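Local coordinates for sensor protein, Kinase (Polaromonas sp. JS666, PDB 3GRC), which probably serves as the receiver module of a two-component sensor kinase, accepting a phosphoryl group on an aspartate to relay a signal, at residues R6-I11 against R49-M54; L10-D15 against D34-A39; N23-K28 against I112-L117; D80-V85 against R123-M128. All blocks are in the same frame, centred on the assembly; numbering follows the deposited sequence.

From the N terminus, strand 8-12 supplies the first side of both contact 1 and contact 2. Contact 2 closes the shorter loop, joining that strand to its edge neighbour 32-36 by way of helix 16-28; contact 1 closes the longer one, on the other flank, with strand 53-56. The two share Leu10 and Ile11, and Asp34 of contact 2 meets Arg8 and Tyr51 of contact 1. Contact 3 starts from helix 16-28 and runs to the start of helix 114-128, crossing the other three along the chain. Contact 4 follows contacts 1 and 2 in series and seats the end of that last helix on strand 82-86, which hydrogen-bonds to Met54 of contact 1.

Contact 1 of 4, residues R6-I11 against R49-M54; sequences RPRILI and RPYAAM
Ile9 pairs with Ala53, and Leu10 with Met54, as neighbours in the parallel sheet at the heart of a CheY-like receiver fold. Two backbone bonds join these segments: Leu10 N donates to Ala53 O at 2.9 Å, and Ala52 N, just ahead of the second strand, donates to Arg8 O at 2.8 Å. Packing is tight here. On the face covered by helices 16-28 and 114-128, Ile9 CD1 rests on the methyl of Ala53, CD1 to CB 3.8 Å, where a small residue lets a branched one come close. On the other face Leu10 CB stands over the middle of the Tyr51 ring, 10° off its normal, in a CH-pi contact.

Toward the more exposed end, charge replaces close apolar packing. With CG anti to the backbone N (chi1 -174°), the Arg8 chain runs alongside the Tyr51 ring, CD to CE1 3.5 Å, and a bend at chi3 lays its guanidinium flat on that of Arg49. The planes are 12° apart and the centres 3.5 Å. Arg8 NH1 also makes a salt bridge with Asp34, whose other carboxylate oxygen pairs with Tyr51 OH. With an alanine in place of Arg8, Asp34 would probably lose its charge partner, and the Arg49 guanidinium would be left freer to swing. Two like charges this close are probably tolerated because flat, delocalised faces meet and the nearby carboxylate offsets part of the charge.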
loop_
_atom_site.group_PDB
_atom_site.type_symbol
_atom_site.label_atom_id
_atom_site.label_comp_id
_atom_site.label_asym_id
_atom_site.label_seq_id
_atom_site.Cartn_x
_atom_site.Cartn_y
_atom_site.Cartn_z
ATOM N N ARG A 6 0.092 17.053 -0.507
ATOM C CA ARG A 6 -1.367 16.920 -0.422
ATOM C C ARG A 6 -2.011 15.520 -0.390
ATOM O O ARG A 6 -2.527 15.114 0.645
ATOM C CB ARG A 6 -2.052 17.770 -1.497
ATOM C CG ARG A 6 -3.431 18.220 -1.052
ATOM C CD ARG A 6 -3.294 18.998 0.251
ATOM N NE ARG A 6 -4.508 18.992 1.059
ATOM C CZ ARG A 6 -5.670 19.502 0.670
ATOM N NH1 ARG A 6 -5.786 20.069 -0.526
ATOM N NH2 ARG A 6 -6.718 19.445 1.483
ATOM N N PRO A 7 -2.024 14.776 -1.513
ATOM C CA PRO A 7 -2.654 13.448 -1.408
ATOM C C PRO A 7 -1.937 12.646 -0.312
ATOM O O PRO A 7 -0.715 12.600 -0.291
ATOM C CB PRO A 7 -2.429 12.836 -2.795
ATOM C CG PRO A 7 -2.213 14.016 -3.685
ATOM C CD PRO A 7 -1.416 14.967 -2.838
ATOM N N ARG A 8 -2.678 12.010 0.589
ATOM C CA ARG A 8 -2.024 11.266 1.663
ATOM C C ARG A 8 -2.007 9.749 1.473
ATOM O O ARG A 8 -3.021 9.137 1.137
ATOM C CB ARG A 8 -2.657 11.634 3.009
ATOM C CG ARG A 8 -1.945 11.024 4.222
ATOM C CD ARG A 8 -2.519 11.520 5.567
ATOM N NE ARG A 8 -2.052 12.868 5.852
ATOM C CZ ARG A 8 -1.245 13.202 6.850
ATOM N NH1 ARG A 8 -0.798 12.296 7.698
ATOM N NH2 ARG A 8 -0.868 14.458 6.981
ATOM N N ILE A 9 -0.843 9.146 1.695
ATOM C CA ILE A 9 -0.672 7.700 1.536
ATOM C C ILE A 9 -0.523 6.991 2.879
ATOM O O ILE A 9 0.165 7.483 3.764
ATOM C CB ILE A 9 0.595 7.382 0.716
ATOM C CG1 ILE A 9 0.569 8.132 -0.617
ATOM C CG2 ILE A 9 0.723 5.881 0.503
ATOM C CD1 ILE A 9 -0.612 7.813 -1.478
ATOM N N LEU A 10 -1.170 5.843 3.043
ATOM C CA LEU A 10 -1.017 5.089 4.279
ATOM C C LEU A 10 -0.002 3.970 4.030
ATOM O O LEU A 10 -0.247 3.057 3.245
ATOM C CB LEU A 10 -2.345 4.488 4.736
ATOM C CG LEU A 10 -2.268 3.554 5.953
ATOM C CD1 LEU A 10 -1.844 4.315 7.205
ATOM C CD2 LEU A 10 -3.633 2.918 6.174
ATOM N N ILE A 11 1.141 4.069 4.694
ATOM C CA ILE A 11 2.215 3.095 4.580
ATOM C C ILE A 11 2.096 2.000 5.636
ATOM O O ILE A 11 2.215 2.273 6.827
ATOM C CB ILE A 11 3.591 3.761 4.787
ATOM C CG1 ILE A 11 3.780 4.899 3.794
ATOM C CG2 ILE A 11 4.697 2.718 4.677
ATOM C CD1 ILE A 11 5.014 5.720 4.069
ATOM N N ARG A 49 -9.164 8.668 8.621
ATOM C CA ARG A 49 -9.051 9.807 7.718
ATOM C C ARG A 49 -8.960 9.411 6.252
ATOM O O ARG A 49 -8.795 8.242 5.925
ATOM C CB ARG A 49 -7.856 10.696 8.105
ATOM C CG ARG A 49 -6.478 10.091 7.934
ATOM C CD ARG A 49 -5.390 11.042 8.455
ATOM N NE ARG A 49 -5.337 12.303 7.712
ATOM C CZ ARG A 49 -4.564 13.346 8.029
ATOM N NH1 ARG A 49 -3.758 13.308 9.087
ATOM N NH2 ARG A 49 -4.598 14.440 7.280
ATOM N N PRO A 50 -9.099 10.392 5.348
ATOM C CA PRO A 50 -9.036 10.156 3.904
ATOM C C PRO A 50 -7.618 9.861 3.415
ATOM O O PRO A 50 -6.676 10.584 3.757
ATOM C CB PRO A 50 -9.581 11.461 3.314
ATOM C CG PRO A 50 -10.478 11.990 4.403
ATOM C CD PRO A 50 -9.633 11.738 5.624
ATOM N N TYR A 51 -7.484 8.797 2.629
ATOM C CA TYR A 51 -6.204 8.389 2.052
ATOM C C TYR A 51 -6.376 8.175 0.552
ATOM O O TYR A 51 -7.351 7.571 0.125
ATOM C CB TYR A 51 -5.707 7.087 2.689
ATOM C CG TYR A 51 -5.135 7.262 4.075
ATOM C CD1 TYR A 51 -3.940 7.952 4.276
ATOM C CD2 TYR A 51 -5.821 6.787 5.191
ATOM C CE1 TYR A 51 -3.451 8.168 5.550
ATOM C CE2 TYR A 51 -5.340 7.000 6.475
ATOM C CZ TYR A 51 -4.158 7.694 6.652
ATOM O OH TYR A 51 -3.710 7.931 7.926
ATOM N N ALA A 52 -5.437 8.682 -0.241
ATOM C CA ALA A 52 -5.492 8.520 -1.692
ATOM C C ALA A 52 -5.093 7.085 -2.051
ATOM O O ALA A 52 -5.541 6.543 -3.066
ATOM C CB ALA A 52 -4.554 9.497 -2.367
ATOM N N ALA A 53 -4.252 6.474 -1.220
ATOM C CA ALA A 53 -3.808 5.120 -1.476
ATOM C C ALA A 53 -3.048 4.534 -0.294
ATOM O O ALA A 53 -2.729 5.223 0.663
ATOM C CB ALA A 53 -2.928 5.094 -2.718
HETATM N N MSE A 54 -2.779 3.242 -0.371
HETATM C CA MSE A 54 -2.033 2.509 0.649
HETATM C C MSE A 54 -0.942 1.685 -0.013
HETATM O O MSE A 54 -1.116 1.191 -1.134
HETATM C CB MSE A 54 -2.953 1.543 1.430
HETATM C CG MSE A 54 -2.233 0.596 2.405
HETATM SE SE MSE A 54 -3.510 -0.450 3.511
HETATM C CE MSE A 54 -2.147 -1.353 4.641
#

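Contact 2 of 4, residues L10-D15 against D34-A39; sequences LICEDD and DMVHSA
In the beta-alpha-beta unit that opens the receiver fold, Ile11 and Val36 bring strands 8-12 and 32-36 together in parallel register, with helix 16-28 as the connection. Ile11 serves both ways: its N donates to Asp34 O at 2.8 Å, and its O accepts from Val36 N at 2.8 Å, almost straight along the carbonyl. Glu13 N then binds Val36 O at 3.0 Å, carrying the ladder past the end of the strand.

Beta-branched Val36 suits a strand. Its CG2 lies between backbone N and carbonyl carbon, which sets it over both Leu10 CD1, 3.9 Å from CG2, and Cys12 CB. Cys12 SG, anti to its own N (chi1 177°), turns toward Ser38 O, where the compact thiol fits beside the start of helix 39-48; Ser38 caps that helix through Gln41 N. On the opposite face Ile11 packs under helix 16-28.

Beyond the strand, Glu13 and Asp14 probably belong to the acidic phosphorylation pocket, as in other receiver domains, while Asp15 N-caps helix 16-28; Asp57 lies close by, and Glu13 OE1 forms a salt bridge with Lys110. The other oxygen of this carboxylate folds back on the loop: Glu13 OE2 accepts Asp15 N at 2.7 Å through its anti lone pair.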
loop_
_atom_site.group_PDB
_atom_site.type_symbol
_atom_site.label_atom_id
_atom_site.label_comp_id
_atom_site.label_asym_id
_atom_site.label_seq_id
_atom_site.Cartn_x
_atom_site.Cartn_y
_atom_site.Cartn_z
ATOM N N LEU A 10 -1.170 5.843 3.043
ATOM C CA LEU A 10 -1.017 5.089 4.279
ATOM C C LEU A 10 -0.002 3.970 4.030
ATOM O O LEU A 10 -0.247 3.057 3.245
ATOM C CB LEU A 10 -2.345 4.488 4.736
ATOM C CG LEU A 10 -2.268 3.554 5.953
ATOM C CD1 LEU A 10 -1.844 4.315 7.205
ATOM C CD2 LEU A 10 -3.633 2.918 6.174
ATOM N N ILE A 11 1.141 4.069 4.694
ATOM C CA ILE A 11 2.215 3.095 4.580
ATOM C C ILE A 11 2.096 2.000 5.636
ATOM O O ILE A 11 2.215 2.273 6.827
ATOM C CB ILE A 11 3.591 3.761 4.787
ATOM C CG1 ILE A 11 3.780 4.899 3.794
ATOM C CG2 ILE A 11 4.697 2.718 4.677
ATOM C CD1 ILE A 11 5.014 5.720 4.069
ATOM N N CYS A 12 1.868 0.768 5.205
ATOM C CA CYS A 12 1.778 -0.351 6.132
ATOM C C CYS A 12 3.017 -1.181 5.864
ATOM O O CYS A 12 3.094 -1.906 4.857
ATOM C CB CYS A 12 0.516 -1.172 5.872
ATOM S SG CYS A 12 0.309 -2.636 6.902
ATOM N N GLU A 13 3.989 -1.068 6.766
ATOM C CA GLU A 13 5.260 -1.761 6.614
ATOM C C GLU A 13 5.803 -2.233 7.953
ATOM O O GLU A 13 5.858 -1.480 8.923
ATOM C CB GLU A 13 6.262 -0.818 5.925
ATOM C CG GLU A 13 7.742 -1.229 5.974
ATOM C CD GLU A 13 8.052 -2.515 5.231
ATOM O OE1 GLU A 13 7.803 -2.584 4.016
ATOM O OE2 GLU A 13 8.552 -3.456 5.864
ATOM N N ASP A 14 6.192 -3.493 7.991
ATOM C CA ASP A 14 6.736 -4.095 9.192
ATOM C C ASP A 14 8.138 -3.590 9.564
ATOM O O ASP A 14 8.464 -3.468 10.743
ATOM C CB ASP A 14 6.775 -5.617 9.029
ATOM C CG ASP A 14 7.378 -6.315 10.233
ATOM O OD1 ASP A 14 6.784 -6.250 11.322
ATOM O OD2 ASP A 14 8.457 -6.920 10.093
ATOM N N ASP A 15 8.961 -3.294 8.563
ATOM C CA ASP A 15 10.334 -2.841 8.796
ATOM C C ASP A 15 10.425 -1.316 8.990
ATOM O O ASP A 15 10.139 -0.539 8.077
ATOM C CB ASP A 15 11.211 -3.283 7.614
ATOM C CG ASP A 15 12.712 -3.106 7.873
ATOM O OD1 ASP A 15 13.129 -2.036 8.364
ATOM O OD2 ASP A 15 13.479 -4.044 7.559
ATOM N N ASP A 34 1.416 8.445 6.331
ATOM C CA ASP A 34 1.425 7.982 7.692
ATOM C C ASP A 34 2.023 6.588 7.706
ATOM O O ASP A 34 1.741 5.773 6.837
ATOM C CB ASP A 34 0.000 7.918 8.252
ATOM C CG ASP A 34 -0.586 9.298 8.533
ATOM O OD1 ASP A 34 0.181 10.194 8.927
ATOM O OD2 ASP A 34 -1.810 9.479 8.369
HETATM N N MSE A 35 2.842 6.303 8.701
HETATM C CA MSE A 35 3.437 4.981 8.794
HETATM C C MSE A 35 2.766 4.160 9.900
HETATM O O MSE A 35 2.535 4.647 10.997
HETATM C CB MSE A 35 4.938 5.080 9.107
HETATM C CG MSE A 35 5.737 6.024 8.228
HETATM SE SE MSE A 35 7.531 6.189 8.873
HETATM C CE MSE A 35 7.296 7.558 10.267
ATOM N N VAL A 36 2.446 2.916 9.587
ATOM C CA VAL A 36 1.886 1.959 10.538
ATOM C C VAL A 36 2.634 0.657 10.280
ATOM O O VAL A 36 3.146 0.440 9.187
ATOM C CB VAL A 36 0.340 1.757 10.400
ATOM C CG1 VAL A 36 -0.360 3.058 10.783
ATOM C CG2 VAL A 36 -0.052 1.318 8.982
ATOM N N HIS A 37 2.697 -0.214 11.279
ATOM C CA HIS A 37 3.465 -1.444 11.129
ATOM C C HIS A 37 2.735 -2.784 11.136
ATOM O O HIS A 37 3.387 -3.833 11.194
ATOM C CB HIS A 37 4.573 -1.457 12.184
ATOM C CG HIS A 37 4.076 -1.396 13.592
ATOM N ND1 HIS A 37 3.554 -2.489 14.255
ATOM C CD2 HIS A 37 3.999 -0.365 14.472
ATOM C CE1 HIS A 37 3.181 -2.138 15.467
ATOM N NE2 HIS A 37 3.443 -0.847 15.624
ATOM N N SER A 38 1.407 -2.765 11.069
ATOM C CA SER A 38 0.653 -4.014 11.072
ATOM C C SER A 38 -0.703 -3.866 10.405
ATOM O O SER A 38 -1.208 -2.754 10.228
ATOM C CB SER A 38 0.448 -4.528 12.501
ATOM O OG SER A 38 -0.604 -3.821 13.144
ATOM N N ALA A 39 -1.286 -5.007 10.043
ATOM C CA ALA A 39 -2.591 -5.043 9.397
ATOM C C ALA A 39 -3.662 -4.426 10.289
ATOM O O ALA A 39 -4.525 -3.685 9.813
ATOM C CB ALA A 39 -2.961 -6.480 9.045
#

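Contact 3 of 4, residues N23-K28 against I112-L117; sequences NLMLEK and IDENLL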
loop_
_atom_site.group_PDB
_atom_site.type_symbol
_atom_site.label_atom_id
_atom_site.label_comp_id
_atom_site.label_asym_id
_atom_site.label_seq_id
_atom_site.Cartn_x
_atom_site.Cartn_y
_atom_site.Cartn_z
ATOM N N ASN A 23 8.174 6.810 3.671
ATOM C CA ASN A 23 7.726 8.121 4.126
ATOM C C ASN A 23 8.553 9.227 3.443
ATOM O O ASN A 23 7.986 10.177 2.910
ATOM C CB ASN A 23 7.845 8.230 5.657
ATOM C CG ASN A 23 7.394 9.584 6.190
ATOM O OD1 ASN A 23 8.154 10.273 6.856
ATOM N ND2 ASN A 23 6.151 9.960 5.909
ATOM N N LEU A 24 9.880 9.090 3.439
ATOM C CA LEU A 24 10.759 10.083 2.809
ATOM C C LEU A 24 10.670 10.129 1.274
ATOM O O LEU A 24 10.662 11.220 0.704
ATOM C CB LEU A 24 12.209 9.855 3.240
ATOM C CG LEU A 24 12.394 10.114 4.735
ATOM C CD1 LEU A 24 13.750 9.561 5.201
ATOM C CD2 LEU A 24 12.263 11.626 4.998
HETATM N N MSE A 25 10.619 8.969 0.606
HETATM C CA MSE A 25 10.482 8.931 -0.873
HETATM C C MSE A 25 9.142 9.549 -1.319
HETATM O O MSE A 25 9.062 10.270 -2.317
HETATM C CB MSE A 25 10.506 7.482 -1.412
HETATM C CG MSE A 25 11.805 6.742 -1.346
HETATM SE SE MSE A 25 11.600 4.971 -2.179
HETATM C CE MSE A 25 13.515 4.537 -2.144
ATOM N N LEU A 26 8.085 9.230 -0.587
ATOM C CA LEU A 26 6.774 9.742 -0.934
ATOM C C LEU A 26 6.737 11.259 -0.842
ATOM O O LEU A 26 6.142 11.928 -1.693
ATOM C CB LEU A 26 5.711 9.128 -0.029
ATOM C CG LEU A 26 5.477 7.659 -0.359
ATOM C CD1 LEU A 26 4.278 7.087 0.421
ATOM C CD2 LEU A 26 5.234 7.575 -1.840
ATOM N N GLU A 27 7.380 11.789 0.191
ATOM C CA GLU A 27 7.438 13.226 0.385
ATOM C C GLU A 27 8.134 13.849 -0.834
ATOM O O GLU A 27 7.672 14.847 -1.367
ATOM C CB GLU A 27 8.190 13.577 1.676
ATOM C CG GLU A 27 8.338 15.086 1.915
ATOM C CD GLU A 27 8.945 15.415 3.270
ATOM O OE1 GLU A 27 10.058 14.933 3.565
ATOM O OE2 GLU A 27 8.303 16.161 4.045
ATOM N N LYS A 28 9.237 13.271 -1.288
ATOM C CA LYS A 28 9.887 13.840 -2.465
ATOM C C LYS A 28 8.923 13.832 -3.660
ATOM O O LYS A 28 8.941 14.740 -4.481
ATOM C CB LYS A 28 11.150 13.060 -2.820
ATOM C CG LYS A 28 12.288 13.268 -1.846
ATOM C CD LYS A 28 12.736 14.709 -1.833
ATOM C CE LYS A 28 14.044 14.851 -1.082
ATOM N NZ LYS A 28 14.447 16.277 -0.951
ATOM N N ILE A 112 13.365 -1.169 -3.689
ATOM C CA ILE A 112 12.360 -0.330 -4.306
ATOM C C ILE A 112 12.828 0.610 -5.406
ATOM O O ILE A 112 13.782 1.357 -5.244
ATOM C CB ILE A 112 11.631 0.520 -3.239
ATOM C CG1 ILE A 112 11.157 -0.372 -2.086
ATOM C CG2 ILE A 112 10.436 1.236 -3.888
ATOM C CD1 ILE A 112 10.652 0.389 -0.868
ATOM N N ASP A 113 12.134 0.554 -6.531
ATOM C CA ASP A 113 12.410 1.422 -7.655
ATOM C C ASP A 113 11.602 2.697 -7.359
ATOM O O ASP A 113 10.397 2.720 -7.535
ATOM C CB ASP A 113 11.901 0.778 -8.935
ATOM C CG ASP A 113 12.264 1.568 -10.160
ATOM O OD1 ASP A 113 12.161 2.812 -10.138
ATOM O OD2 ASP A 113 12.646 0.936 -11.157
ATOM N N GLU A 114 12.271 3.743 -6.903
ATOM C CA GLU A 114 11.605 4.991 -6.548
ATOM C C GLU A 114 10.725 5.592 -7.636
ATOM O O GLU A 114 9.594 6.019 -7.366
ATOM C CB GLU A 114 12.647 6.016 -6.114
ATOM C CG GLU A 114 12.094 7.173 -5.306
ATOM C CD GLU A 114 13.205 7.990 -4.675
ATOM O OE1 GLU A 114 14.312 7.437 -4.513
ATOM O OE2 GLU A 114 12.974 9.167 -4.336
ATOM N N ASN A 115 11.246 5.645 -8.858
ATOM C CA ASN A 115 10.490 6.192 -9.979
ATOM C C ASN A 115 9.233 5.381 -10.241
ATOM O O ASN A 115 8.152 5.937 -10.448
ATOM C CB ASN A 115 11.361 6.210 -11.234
ATOM C CG ASN A 115 12.565 7.100 -11.072
ATOM O OD1 ASN A 115 12.427 8.313 -10.906
ATOM N ND2 ASN A 115 13.758 6.508 -11.099
ATOM N N LEU A 116 9.380 4.060 -10.238
ATOM C CA LEU A 116 8.242 3.191 -10.485
ATOM C C LEU A 116 7.259 3.339 -9.328
ATOM O O LEU A 116 6.060 3.294 -9.528
ATOM C CB LEU A 116 8.692 1.732 -10.647
ATOM C CG LEU A 116 7.638 0.688 -11.072
ATOM C CD1 LEU A 116 6.945 1.098 -12.352
ATOM C CD2 LEU A 116 8.316 -0.673 -11.249
ATOM N N LEU A 117 7.762 3.558 -8.116
ATOM C CA LEU A 117 6.857 3.715 -6.978
ATOM C C LEU A 117 5.942 4.917 -7.127
ATOM O O LEU A 117 4.728 4.806 -6.962
ATOM C CB LEU A 117 7.626 3.858 -5.662
ATOM C CG LEU A 117 6.778 4.240 -4.434
ATOM C CD1 LEU A 117 5.781 3.140 -4.135
ATOM C CD2 LEU A 117 7.682 4.475 -3.228
HETATM O O HOH W 1 10.687 10.292 -4.877
#
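Met25 and Glu114 meet where the last turns of helix 16-28 lie beside the first turn of helix 114-128, two helices that pack on the same face of the receiver domain's sheet. The contacts are of two kinds.

The first is van der Waals packing. Met25, modelled as selenomethionine, has CG anti to its carbonyl carbon (chi1 -70°) and an extended chain beyond, which carries it across to the second segment. There its SE lies 4.1 Å from Leu117 CD2 and 4.3 Å from Ile112 CG2. Leu26 CD2 touches the same Leu117 methyl at 4.2 Å, their side chains crossing at about a right angle, and Leu26 also reaches Ile9 and Ile11 of the sheet; a leucine suits each of these inward-facing places. The aliphatic stem of Glu114 lies against Met25 as well, with Glu114 CG 3.9 Å from Met25 SE, while Met25 CG meets the carboxylate carbon CD of Glu114 at 3.8 Å.

The second is a water bridge. One water gives a hydrogen to Met25 O at 3.0 Å and its other to Glu114 OE2 at 2.6 Å, tying a helix carbonyl to a carboxylate.

Within the second segment, Asp113 fixes the start of helix 114-128 as its N-cap, OD1 taking Leu116 N from above the carboxylate plane.

Were Glu114 replaced by alanine, the water would probably lose its second acceptor and Met25 the cover on one flank. Two acids at a helix N terminus are likely to be favoured by the helix dipole. The junction thus joins an apolar seam of Met25, Leu117 and Ile112 to a polar margin bridged by water.

Contact 4 of 4, residues D80-V85 against R123-M128; sequences DLAIVV and RAIDNM
Bends at chi2 (79°) and chi3 (21°, close to eclipsed) fold Met128 back over the strand toward Ala82 as modelled, but doubtfully, since its CG is placed too near Asp80 O to be trusted.

The contact seats the last helix of the receiver fold, 114-128, on strand 82-86 of the parallel sheet. The axes of strand 82-85 and helix 123-128 approach to 7.6 Å, with 149° between their directions, so the helix runs roughly against the strand. Such closeness depends on small residues: the methyls of Ala82 and Ala124 let the backbones approach. Ala82 points its methyl at the helix backbone, CB 3.5 Å from Ala124 O and 3.9 Å from Ala124 CB, and Ile125 flanks it with CG1 at 4.3 Å from Ala82 CB.

No hydrogen bond crosses here; backbone bonds join Ala82 to Met54 and Ile83 to Ser105, just ahead of strand 106-108. Ile83 and Val85 turn to the opposite face, against helix 65-73, while Ile125 spreads onto Ala53 of the adjoining strand and Ala52 just before it. Farther along, the branched Val84 continues the seam, its CG2 4.2 Å from the Ala124 CB methyl.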
loop_
_atom_site.group_PDB
_atom_site.type_symbol
_atom_site.label_atom_id
_atom_site.label_comp_id
_atom_site.label_asym_id
_atom_site.label_seq_id
_atom_site.Cartn_x
_atom_site.Cartn_y
_atom_site.Cartn_z
ATOM N N ASP A 80 -12.608 1.064 -2.996
ATOM C CA ASP A 80 -12.021 1.817 -4.097
ATOM C C ASP A 80 -10.712 2.526 -3.747
ATOM O O ASP A 80 -10.263 3.420 -4.465
ATOM C CB ASP A 80 -13.042 2.820 -4.633
ATOM C CG ASP A 80 -14.279 2.137 -5.198
ATOM O OD1 ASP A 80 -14.119 1.250 -6.068
ATOM O OD2 ASP A 80 -15.405 2.481 -4.772
ATOM N N LEU A 81 -10.100 2.116 -2.644
ATOM C CA LEU A 81 -8.829 2.689 -2.209
ATOM C C LEU A 81 -7.696 2.103 -3.062
ATOM O O LEU A 81 -7.524 0.883 -3.119
ATOM C CB LEU A 81 -8.598 2.361 -0.731
ATOM C CG LEU A 81 -7.253 2.754 -0.125
ATOM C CD1 LEU A 81 -7.121 4.274 -0.083
ATOM C CD2 LEU A 81 -7.142 2.154 1.264
ATOM N N ALA A 82 -6.931 2.956 -3.734
ATOM C CA ALA A 82 -5.835 2.450 -4.566
ATOM C C ALA A 82 -4.796 1.777 -3.659
ATOM O O ALA A 82 -4.476 2.292 -2.597
ATOM C CB ALA A 82 -5.205 3.588 -5.372
ATOM N N ILE A 83 -4.309 0.610 -4.074
ATOM C CA ILE A 83 -3.334 -0.136 -3.300
ATOM C C ILE A 83 -2.146 -0.595 -4.153
ATOM O O ILE A 83 -2.327 -1.120 -5.251
ATOM C CB ILE A 83 -3.965 -1.387 -2.670
ATOM C CG1 ILE A 83 -5.077 -0.991 -1.708
ATOM C CG2 ILE A 83 -2.884 -2.207 -1.962
ATOM C CD1 ILE A 83 -5.620 -2.147 -0.895
ATOM N N VAL A 84 -0.939 -0.389 -3.633
ATOM C CA VAL A 84 0.299 -0.799 -4.291
ATOM C C VAL A 84 1.051 -1.693 -3.304
ATOM O O VAL A 84 1.326 -1.287 -2.175
ATOM C CB VAL A 84 1.212 0.432 -4.644
ATOM C CG1 VAL A 84 2.574 -0.038 -5.113
ATOM C CG2 VAL A 84 0.564 1.285 -5.721
ATOM N N VAL A 85 1.373 -2.915 -3.718
ATOM C CA VAL A 85 2.114 -3.824 -2.856
ATOM C C VAL A 85 3.602 -3.520 -3.045
ATOM O O VAL A 85 4.069 -3.379 -4.178
ATOM C CB VAL A 85 1.864 -5.313 -3.233
ATOM C CG1 VAL A 85 2.889 -6.202 -2.554
ATOM C CG2 VAL A 85 0.477 -5.728 -2.826
ATOM N N ARG A 123 -0.622 6.469 -11.087
ATOM C CA ARG A 123 -1.425 5.628 -11.968
ATOM C C ARG A 123 -2.571 5.004 -11.178
ATOM O O ARG A 123 -3.738 5.138 -11.549
ATOM C CB ARG A 123 -0.574 4.488 -12.552
ATOM C CG ARG A 123 -0.227 4.598 -14.031
ATOM C CD ARG A 123 0.688 5.774 -14.293
ATOM N NE ARG A 123 1.085 5.892 -15.697
ATOM C CZ ARG A 123 1.783 4.977 -16.370
ATOM N NH1 ARG A 123 2.170 3.851 -15.780
ATOM N NH2 ARG A 123 2.108 5.202 -17.638
ATOM N N ALA A 124 -2.228 4.322 -10.087
ATOM C CA ALA A 124 -3.220 3.642 -9.254
ATOM C C ALA A 124 -4.331 4.557 -8.755
ATOM O O ALA A 124 -5.511 4.201 -8.798
ATOM C CB ALA A 124 -2.537 2.967 -8.080
ATOM N N ILE A 125 -3.952 5.734 -8.271
ATOM C CA ILE A 125 -4.917 6.698 -7.768
ATOM C C ILE A 125 -5.863 7.173 -8.873
ATOM O O ILE A 125 -7.084 7.186 -8.691
ATOM C CB ILE A 125 -4.202 7.911 -7.147
ATOM C CG1 ILE A 125 -3.393 7.455 -5.920
ATOM C CG2 ILE A 125 -5.223 8.996 -6.786
ATOM C CD1 ILE A 125 -2.586 8.561 -5.248
ATOM N N ASP A 126 -5.303 7.543 -10.023
ATOM C CA ASP A 126 -6.117 8.019 -11.141
ATOM C C ASP A 126 -6.999 6.936 -11.763
ATOM O O ASP A 126 -8.109 7.222 -12.214
ATOM C CB ASP A 126 -5.227 8.671 -12.210
ATOM C CG ASP A 126 -4.463 9.880 -11.674
ATOM O OD1 ASP A 126 -5.002 10.605 -10.800
ATOM O OD2 ASP A 126 -3.326 10.112 -12.142
ATOM N N ASN A 127 -6.530 5.691 -11.780
ATOM C CA ASN A 127 -7.340 4.623 -12.340
ATOM C C ASN A 127 -8.475 4.286 -11.418
ATOM O O ASN A 127 -9.571 4.034 -11.874
ATOM C CB ASN A 127 -6.522 3.365 -12.623
ATOM C CG ASN A 127 -7.401 2.172 -12.991
ATOM O OD1 ASN A 127 -7.856 2.037 -14.136
ATOM N ND2 ASN A 127 -7.675 1.318 -12.006
HETATM N N MSE A 128 -8.228 4.288 -10.117
HETATM C CA MSE A 128 -9.307 3.980 -9.180
HETATM C C MSE A 128 -10.352 5.074 -9.110
HETATM O O MSE A 128 -11.509 4.809 -8.802
HETATM C CB MSE A 128 -8.751 3.726 -7.796
HETATM C CG MSE A 128 -9.460 2.650 -7.004
HETATM SE SE MSE A 128 -8.875 0.907 -7.609
HETATM C CE MSE A 128 -7.196 1.499 -8.434
#